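Local coordinates for protein choline dehydrogenase and related flavoproteins (Aspergillus oryzae, PDB 3Q9T) that probably oxidises formate, as a flavin-dependent oxidase of the glucose-methanol-choline oxidoreductase family that carries 8-formyl-FAD at its catalytic site, at residues Leu129-Asp137 and Lys148-His159. Sequence-based numbering, arbitrary orientation.
Sequences LRKSATYHD and KIGGGGPIPISH
The ring of Y135 lies across the side chain of I149, its CD1 3.5 Å from I149 CG1, while I157 CD1 meets the same ring at its edge and in its plane. With CG anti to the backbone N (chi1 179°), the phenol slants forward from the strand to H159, where the two rings meet rim to rim with planes at 80° and Y135 OH stands 3.0 Å from H159 ND1. A water bonded to H136 O, H159 N and H159 ND1 links the two strands here. On the same face of the sheet, A133 CB packs on I157 CG2.

Beneath these side chains, strands 133-136 and 155-159 run parallel. I155 N donates to S132 O, T134 N to I155 O, I157 N to T134 O (3.1 Å, nearly straight at 172°) and H136 N to I157 O. The other face carries T134, whose hydroxyl OG1 donates a short 2.6 Å bond to G153 O, and H136, which lies alongside P156 and stacks on Y204.

The glycine run 150-153 wraps closely round the start of strand 133-136. A133 O takes the amide of G152 at 2.9 Å and, weakly, that of G153, whereas R130 O is gripped from opposite faces of its plane by A133 N and G151 N. The extended R130 passes over K148 O, with CD 3.2 Å from that oxygen, and K148 CG lies over one guanidinium face; D190 forms salt bridges with both residues, which probably offsets their like charges.

Strand 155-159 continues the pairing antiparallel to strand 195-204, making this parallel pair a margin of the large mixed sheet of the GMC oxidoreductase fold, with the side chain of I157 about 10 Å from the bound 8-formyl-FAD.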
ATOM      1  N   LEU A 129      36.723  -6.673   6.348  1.00 18.02           N
ATOM      2  CA  LEU A 129      35.645  -6.473   7.332  1.00 19.53           C
ATOM      3  C   LEU A 129      36.127  -5.687   8.565  1.00 19.20           C
ATOM      4  O   LEU A 129      35.330  -5.176   9.348  1.00 19.53           O
ATOM      5  CB  LEU A 129      35.040  -7.818   7.767  1.00 14.11           C
ATOM      6  CG  LEU A 129      34.164  -8.512   6.724  1.00 22.19           C
ATOM      7  CD1 LEU A 129      34.015 -10.001   6.996  1.00 15.74           C
ATOM      8  CD2 LEU A 129      32.789  -7.814   6.616  1.00 17.23           C
ATOM      9  N   ARG A 130      37.441  -5.592   8.738  1.00 19.45           N
ATOM     10  CA  ARG A 130      37.984  -4.962   9.931  1.00 15.36           C
ATOM     11  C   ARG A 130      38.730  -3.659   9.638  1.00 22.43           C
ATOM     12  O   ARG A 130      38.895  -2.812  10.518  1.00 21.13           O
ATOM     13  CB  ARG A 130      38.867  -5.967  10.657  1.00 20.73           C
ATOM     14  CG  ARG A 130      38.066  -7.190  11.079  1.00 27.54           C
ATOM     15  CD  ARG A 130      38.922  -8.316  11.638  1.00 24.29           C
ATOM     16  NE  ARG A 130      38.074  -9.424  12.069  1.00 25.32           N
ATOM     17  CZ  ARG A 130      38.525 -10.523  12.657  1.00 28.61           C
ATOM     18  NH1 ARG A 130      39.834 -10.666  12.891  1.00 20.22           N
ATOM     19  NH2 ARG A 130      37.667 -11.473  13.012  1.00 19.08           N
ATOM     20  N   LYS A 131      39.147  -3.476   8.392  1.00 19.17           N
ATOM     21  CA  LYS A 131      40.020  -2.352   8.063  1.00 22.95           C
ATOM     22  C   LYS A 131      39.464  -0.963   8.408  1.00 25.02           C
ATOM     23  O   LYS A 131      40.213  -0.090   8.852  1.00 22.75           O
ATOM     24  CB  LYS A 131      40.434  -2.407   6.589  1.00 23.55           C
ATOM     25  CG  LYS A 131      41.664  -1.560   6.263  1.00 32.42           C
ATOM     26  CD  LYS A 131      42.112  -1.751   4.817  1.00 34.48           C
ATOM     27  CE  LYS A 131      43.270  -0.835   4.447  1.00 30.91           C
ATOM     28  NZ  LYS A 131      43.700  -1.098   3.049  1.00 32.40           N
ATOM     29  N   SER A 132      38.165  -0.750   8.196  1.00 19.19           N
ATOM     30  CA  SER A 132      37.575   0.577   8.354  1.00 14.87           C
ATOM     31  C   SER A 132      37.521   1.069   9.806  1.00 19.26           C
ATOM     32  O   SER A 132      37.443   2.266  10.067  1.00 17.57           O
ATOM     33  CB  SER A 132      36.150   0.597   7.780  1.00 16.45           C
ATOM     34  OG  SER A 132      36.102   0.006   6.495  1.00 20.99           O
ATOM     35  N   ALA A 133      37.528   0.128  10.744  1.00 21.68           N
ATOM     36  CA  ALA A 133      37.196   0.420  12.130  1.00 19.65           C
ATOM     37  C   ALA A 133      38.426   0.534  13.030  1.00 23.16           C
ATOM     38  O   ALA A 133      39.416  -0.182  12.845  1.00 20.08           O
ATOM     39  CB  ALA A 133      36.251  -0.675  12.679  1.00 18.43           C
ATOM     40  N   THR A 134      38.336   1.435  14.006  1.00 21.20           N
ATOM     41  CA  THR A 134      39.191   1.372  15.176  1.00 21.15           C
ATOM     42  C   THR A 134      38.325   1.022  16.379  1.00 23.63           C
ATOM     43  O   THR A 134      37.487   1.827  16.808  1.00 27.36           O
ATOM     44  CB  THR A 134      39.920   2.687  15.446  1.00 24.86           C
ATOM     45  OG1 THR A 134      40.843   2.954  14.379  1.00 30.66           O
ATOM     46  CG2 THR A 134      40.698   2.594  16.758  1.00 24.06           C
ATOM     47  N   TYR A 135      38.518  -0.184  16.905  1.00 20.08           N
ATOM     48  CA  TYR A 135      37.796  -0.674  18.091  1.00 19.86           C
ATOM     49  C   TYR A 135      38.234  -0.007  19.395  1.00 24.76           C
ATOM     50  O   TYR A 135      39.440   0.132  19.660  1.00 26.34           O
ATOM     51  CB  TYR A 135      38.022  -2.189  18.214  1.00 22.41           C
ATOM     52  CG  TYR A 135      37.370  -2.881  19.392  1.00 26.31           C
ATOM     53  CD1 TYR A 135      36.014  -3.220  19.364  1.00 28.74           C
ATOM     54  CD2 TYR A 135      38.119  -3.250  20.515  1.00 26.22           C
ATOM     55  CE1 TYR A 135      35.406  -3.886  20.440  1.00 24.54           C
ATOM     56  CE2 TYR A 135      37.523  -3.919  21.602  1.00 24.76           C
ATOM     57  CZ  TYR A 135      36.164  -4.237  21.553  1.00 23.02           C
ATOM     58  OH  TYR A 135      35.558  -4.896  22.607  1.00 21.39           O
ATOM     59  N   HIS A 136      37.249   0.367  20.214  1.00 26.32           N
ATOM     60  CA  HIS A 136      37.473   0.794  21.603  1.00 26.90           C
ATOM     61  C   HIS A 136      36.678  -0.047  22.615  1.00 28.22           C
ATOM     62  O   HIS A 136      35.572  -0.503  22.324  1.00 30.77           O
ATOM     63  CB  HIS A 136      37.071   2.249  21.802  1.00 21.69           C
ATOM     64  CG  HIS A 136      37.704   3.192  20.836  1.00 34.82           C
ATOM     65  ND1 HIS A 136      38.835   3.915  21.139  1.00 36.43           N
ATOM     66  CD2 HIS A 136      37.355   3.549  19.576  1.00 33.07           C
ATOM     67  CE1 HIS A 136      39.163   4.670  20.107  1.00 34.25           C
ATOM     68  NE2 HIS A 136      38.282   4.466  19.144  1.00 37.96           N
ATOM     69  N   ASP A 137      37.245  -0.221  23.810  1.00 27.33           N
ATOM     70  CA  ASP A 137      36.553  -0.823  24.954  1.00 26.22           C
ATOM     71  C   ASP A 137      37.008  -0.061  26.195  1.00 29.98           C
ATOM     72  O   ASP A 137      37.698  -0.614  27.045  1.00 28.21           O
ATOM     73  CB  ASP A 137      36.894  -2.320  25.053  1.00 25.03           C
ATOM     74  CG  ASP A 137      36.138  -3.055  26.179  1.00 29.56           C
ATOM     75  OD1 ASP A 137      35.355  -2.441  26.942  1.00 21.15           O
ATOM     76  OD2 ASP A 137      36.354  -4.281  26.304  1.00 27.10           O
ATOM     77  N   LYS A 148      40.624  -7.332  18.024  1.00 26.61           N
ATOM     78  CA  LYS A 148      40.971  -7.664  16.643  1.00 28.89           C
ATOM     79  C   LYS A 148      39.905  -7.221  15.634  1.00 32.04           C
ATOM     80  O   LYS A 148      40.126  -7.311  14.417  1.00 28.02           O
ATOM     81  CB  LYS A 148      41.147  -9.167  16.498  1.00 26.03           C
ATOM     82  CG  LYS A 148      39.829  -9.917  16.563  1.00 27.38           C
ATOM     83  CD  LYS A 148      40.056 -11.420  16.538  1.00 28.35           C
ATOM     84  CE  LYS A 148      38.907 -12.143  17.235  1.00 42.48           C
ATOM     85  NZ  LYS A 148      39.322 -13.467  17.785  1.00 30.84           N
ATOM     86  N   ILE A 149      38.744  -6.770  16.109  1.00 26.21           N
ATOM     87  CA  ILE A 149      37.708  -6.380  15.156  1.00 24.08           C
ATOM     88  C   ILE A 149      37.943  -5.000  14.557  1.00 25.85           C
ATOM     89  O   ILE A 149      37.358  -4.673  13.536  1.00 23.66           O
ATOM     90  CB  ILE A 149      36.263  -6.547  15.677  1.00 23.12           C
ATOM     91  CG1 ILE A 149      35.880  -5.451  16.657  1.00 19.29           C
ATOM     92  CG2 ILE A 149      36.066  -7.914  16.291  1.00 31.53           C
ATOM     93  CD1 ILE A 149      34.409  -5.531  17.036  1.00 26.65           C
ATOM     94  N   GLY A 150      38.840  -4.224  15.167  1.00 31.00           N
ATOM     95  CA  GLY A 150      39.273  -2.950  14.607  1.00 28.28           C
ATOM     96  C   GLY A 150      40.692  -2.967  14.036  1.00 27.68           C
ATOM     97  O   GLY A 150      41.657  -3.200  14.755  1.00 28.78           O
ATOM     98  N   GLY A 151      40.819  -2.698  12.739  1.00 27.61           N
ATOM     99  CA  GLY A 151      42.110  -2.724  12.066  1.00 18.54           C
ATOM    100  C   GLY A 151      42.839  -1.381  12.048  1.00 29.41           C
ATOM    101  O   GLY A 151      43.926  -1.279  11.478  1.00 29.93           O
ATOM    102  N   GLY A 152      42.257  -0.353  12.667  1.00 22.79           N
ATOM    103  CA  GLY A 152      42.875   0.963  12.679  1.00 22.80           C
ATOM    104  C   GLY A 152      42.222   2.029  11.806  1.00 29.41           C
ATOM    105  O   GLY A 152      42.761   3.128  11.664  1.00 22.33           O
ATOM    106  N   GLY A 153      41.058   1.722  11.237  1.00 25.13           N
ATOM    107  CA  GLY A 153      40.391   2.640  10.333  1.00 20.68           C
ATOM    108  C   GLY A 153      39.756   3.848  11.005  1.00 26.56           C
ATOM    109  O   GLY A 153      39.660   3.908  12.227  1.00 24.86           O
ATOM    110  N   PRO A 154      39.285   4.814  10.197  1.00 24.80           N
ATOM    111  CA  PRO A 154      38.800   6.089  10.721  1.00 20.03           C
ATOM    112  C   PRO A 154      37.347   6.030  11.205  1.00 23.09           C
ATOM    113  O   PRO A 154      36.778   7.080  11.480  1.00 24.07           O
ATOM    114  CB  PRO A 154      38.916   7.011   9.511  1.00 20.19           C
ATOM    115  CG  PRO A 154      38.570   6.085   8.351  1.00 23.33           C
ATOM    116  CD  PRO A 154      39.149   4.731   8.729  1.00 21.47           C
ATOM    117  N   ILE A 155      36.768   4.837  11.323  1.00 22.42           N
ATOM    118  CA  ILE A 155      35.425   4.712  11.888  1.00 22.44           C
ATOM    119  C   ILE A 155      35.441   4.109  13.283  1.00 23.99           C
ATOM    120  O   ILE A 155      35.557   2.889  13.430  1.00 19.44           O
ATOM    121  CB  ILE A 155      34.511   3.875  10.982  1.00 27.26           C
ATOM    122  CG1 ILE A 155      34.295   4.618   9.665  1.00 22.75           C
ATOM    123  CG2 ILE A 155      33.170   3.605  11.665  1.00 20.09           C
ATOM    124  CD1 ILE A 155      34.531   3.766   8.524  1.00 25.57           C
ATOM    125  N   PRO A 156      35.332   4.971  14.314  1.00 22.98           N
ATOM    126  CA  PRO A 156      35.377   4.498  15.698  1.00 24.13           C
ATOM    127  C   PRO A 156      34.171   3.612  16.019  1.00 24.34           C
ATOM    128  O   PRO A 156      33.029   3.986  15.752  1.00 28.24           O
ATOM    129  CB  PRO A 156      35.333   5.795  16.514  1.00 22.95           C
ATOM    130  CG  PRO A 156      35.734   6.886  15.525  1.00 27.44           C
ATOM    131  CD  PRO A 156      35.167   6.433  14.242  1.00 18.62           C
ATOM    132  N   ILE A 157      34.444   2.427  16.555  1.00 20.54           N
ATOM    133  CA  ILE A 157      33.404   1.481  16.925  1.00 22.30           C
ATOM    134  C   ILE A 157      33.653   0.986  18.335  1.00 29.73           C
ATOM    135  O   ILE A 157      34.803   0.914  18.808  1.00 22.08           O
ATOM    136  CB  ILE A 157      33.411   0.226  16.023  1.00 25.10           C
ATOM    137  CG1 ILE A 157      34.615  -0.661  16.368  1.00 20.44           C
ATOM    138  CG2 ILE A 157      33.377   0.616  14.552  1.00 21.44           C
ATOM    139  CD1 ILE A 157      34.497  -2.084  15.880  1.00 27.76           C
ATOM    140  N   SER A 158      32.571   0.601  18.992  1.00 28.25           N
ATOM    141  CA  SER A 158      32.648   0.100  20.353  1.00 24.46           C
ATOM    142  C   SER A 158      31.424  -0.749  20.618  1.00 25.76           C
ATOM    143  O   SER A 158      30.391  -0.564  19.969  1.00 25.17           O
ATOM    144  CB  SER A 158      32.679   1.279  21.334  1.00 19.94           C
ATOM    145  OG  SER A 158      32.585   0.831  22.669  1.00 29.47           O
ATOM    146  N   HIS A 159      31.533  -1.690  21.548  1.00 20.21           N
ATOM    147  CA  HIS A 159      30.341  -2.293  22.109  1.00 19.84           C
ATOM    148  C   HIS A 159      29.470  -1.135  22.545  1.00 27.15           C
ATOM    149  O   HIS A 159      29.992  -0.071  22.891  1.00 20.29           O
ATOM    150  CB  HIS A 159      30.687  -3.160  23.307  1.00 18.82           C
ATOM    151  CG  HIS A 159      31.266  -4.483  22.933  1.00 20.52           C
ATOM    152  ND1 HIS A 159      32.605  -4.661  22.664  1.00 21.73           N
ATOM    153  CD2 HIS A 159      30.678  -5.687  22.743  1.00 16.87           C
ATOM    154  CE1 HIS A 159      32.821  -5.926  22.347  1.00 21.65           C
ATOM    155  NE2 HIS A 159      31.666  -6.568  22.387  1.00 20.35           N
TER
HETATM  156  O   HOH W   1      35.001  -5.372  12.160  1.00 20.64           O
HETATM  157  O   HOH W   2      42.317  -8.749  12.377  1.00 30.76           O
HETATM  158  O   HOH W   3      41.246  -1.092  16.564  1.00 19.20           O
HETATM  159  O   HOH W   4      33.712  -2.383  23.271  1.00 29.47           O